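Local coordinates for Serine/threonine-protein kinase-like protein ACR4 (Arabidopsis thaliana, PDB 7A0J) that serves as the extracellular seven-repeat propeller domain of a receptor kinase that, with the CLE40 peptide, controls formative cell divisions in root meristems, at residues A[230-234]-A[245-251]. Residues are numbered along the deposited sequence; the frame is centred on the assembly and turned at random.
Sequences KEPLL and GIKRYDH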
# COMPACT_ATOMS: atom_id res chain seq x y z
N LYS A 230 18.82 -10.87 -5.28
CA LYS A 230 19.56 -10.26 -6.42
C LYS A 230 18.73 -10.39 -7.71
O LYS A 230 18.98 -9.61 -8.65
CB LYS A 230 20.92 -10.94 -6.60
N GLU A 231 17.77 -11.32 -7.74
CA GLU A 231 16.95 -11.66 -8.93
C GLU A 231 16.03 -10.49 -9.27
O GLU A 231 15.59 -9.77 -8.37
CB GLU A 231 16.13 -12.93 -8.69
CG GLU A 231 16.96 -14.18 -8.48
CD GLU A 231 17.47 -14.41 -7.07
OE1 GLU A 231 16.84 -13.92 -6.12
OE2 GLU A 231 18.52 -15.08 -6.93
N PRO A 232 15.69 -10.27 -10.56
CA PRO A 232 14.69 -9.27 -10.94
C PRO A 232 13.33 -9.56 -10.27
O PRO A 232 12.93 -10.71 -10.27
CB PRO A 232 14.57 -9.41 -12.47
CG PRO A 232 15.87 -10.06 -12.89
CD PRO A 232 16.27 -10.95 -11.73
N LEU A 233 12.68 -8.53 -9.72
CA LEU A 233 11.35 -8.63 -9.07
C LEU A 233 10.30 -7.89 -9.92
O LEU A 233 10.65 -6.85 -10.50
CB LEU A 233 11.42 -8.02 -7.66
CG LEU A 233 12.38 -8.70 -6.68
CD1 LEU A 233 12.09 -8.24 -5.26
CD2 LEU A 233 12.28 -10.22 -6.76
N LEU A 234 9.08 -8.43 -9.97
CA LEU A 234 7.90 -7.80 -10.63
C LEU A 234 7.18 -6.89 -9.63
O LEU A 234 6.71 -5.82 -10.05
CB LEU A 234 6.95 -8.90 -11.13
CG LEU A 234 7.37 -9.60 -12.42
CD1 LEU A 234 6.54 -10.86 -12.64
CD2 LEU A 234 7.25 -8.67 -13.62
N GLY A 245 8.62 -10.09 -2.10
CA GLY A 245 8.55 -9.77 -3.54
C GLY A 245 8.21 -10.98 -4.37
O GLY A 245 8.33 -12.12 -3.86
N ILE A 246 7.77 -10.75 -5.61
CA ILE A 246 7.53 -11.79 -6.64
C ILE A 246 8.70 -11.73 -7.64
O ILE A 246 8.90 -10.65 -8.23
CB ILE A 246 6.16 -11.58 -7.32
CG1 ILE A 246 5.02 -11.68 -6.31
CG2 ILE A 246 5.97 -12.53 -8.49
CD1 ILE A 246 3.65 -11.32 -6.86
N LYS A 247 9.44 -12.83 -7.79
CA LYS A 247 10.55 -12.97 -8.77
C LYS A 247 9.95 -13.00 -10.18
O LYS A 247 8.93 -13.69 -10.37
CB LYS A 247 11.36 -14.25 -8.51
CG LYS A 247 12.09 -14.29 -7.18
CD LYS A 247 12.89 -15.56 -6.99
CE LYS A 247 13.61 -15.63 -5.66
NZ LYS A 247 14.47 -16.83 -5.57
N ARG A 248 10.56 -12.29 -11.13
CA ARG A 248 10.01 -12.09 -12.50
C ARG A 248 10.00 -13.41 -13.27
O ARG A 248 9.04 -13.62 -14.06
CB ARG A 248 10.83 -11.05 -13.27
CG ARG A 248 10.25 -10.69 -14.63
CD ARG A 248 10.84 -9.41 -15.18
NE ARG A 248 12.23 -9.57 -15.55
CZ ARG A 248 13.10 -8.58 -15.73
NH1 ARG A 248 12.72 -7.32 -15.56
NH2 ARG A 248 14.35 -8.85 -16.06
N TYR A 249 11.00 -14.27 -13.07
CA TYR A 249 11.23 -15.49 -13.89
C TYR A 249 10.15 -16.54 -13.59
O TYR A 249 9.53 -17.03 -14.56
CB TYR A 249 12.63 -16.05 -13.68
CG TYR A 249 13.14 -16.86 -14.85
CD1 TYR A 249 13.63 -16.23 -15.98
CD2 TYR A 249 13.09 -18.24 -14.85
CE1 TYR A 249 14.08 -16.95 -17.07
CE2 TYR A 249 13.54 -18.98 -15.93
CZ TYR A 249 14.04 -18.33 -17.05
OH TYR A 249 14.48 -19.04 -18.13
N ASP A 250 9.94 -16.88 -12.31
CA ASP A 250 9.08 -18.03 -11.89
C ASP A 250 7.87 -17.55 -11.07
O ASP A 250 7.11 -18.42 -10.61
CB ASP A 250 9.90 -19.08 -11.14
CG ASP A 250 10.55 -18.60 -9.86
OD1 ASP A 250 10.44 -17.39 -9.56
OD2 ASP A 250 11.15 -19.44 -9.16
N HIS A 251 7.69 -16.24 -10.89
CA HIS A 251 6.56 -15.62 -10.13
C HIS A 251 6.49 -16.17 -8.70
O HIS A 251 5.40 -16.05 -8.08
CB HIS A 251 5.23 -15.82 -10.89
CG HIS A 251 4.94 -14.75 -11.89
ND1 HIS A 251 3.94 -13.82 -11.71
CD2 HIS A 251 5.52 -14.47 -13.08
CE1 HIS A 251 3.90 -13.01 -12.75
NE2 HIS A 251 4.86 -13.38 -13.60
O HOH W 1 13.33 -13.22 -11.45
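Pro232 and Arg248 meet twice, once through backbone and once through side chains, where the hairpin formed by strands 233-238 and 242-247 opens out at the rim of the propeller. The carbonyl oxygen of Pro232 takes two donors. Arg248 N reaches Pro232 O at 3.0 Å in a nearly straight bond, though tilted from the carbonyl plane. The oxygen of a water lies 2.8 Å from the same Pro232 O and donates to it. That water accepts in turn from Tyr249 N, so one proline carbonyl serves two successive amides of the turn, the second through solvent. Further along, Leu234 N gives its hydrogen to Ile246 O at 2.8 Å. Leu233 and Lys247 lie between these two bonds as a non-hydrogen-bonded antiparallel pair, and Leu233 CA adds a CA-H...O contact to Ile246 O.

The side chains continue the pairing. Arg248 leaves the backbone with CG opposite N (chi1 -174°), and a bend at chi3 turns one face of its guanidinium onto Pro232, whose CB stands 3.6 Å above the centre of the plane. Its NH1 meanwhile donates to Leu198 O in repeat 5. The arm of Arg248 also passes Leu234 at about a right angle, where Arg248 CG lies 3.8 Å from Leu234 CD2. Leu234 CD1 sits over a face of the His251 imidazole, a ring held through ND1 by Phe272 O of repeat 7. At the outer end Glu231 OE1 and Lys247 NZ form a long salt bridge of 3.8 Å. Two direct backbone bonds and a water bridge therefore hold the two chain segments together at the open end of this hairpin, the long ion pair probably contributing little, while the polar ends of Arg248 and His251 link repeat 6 to its two neighbours.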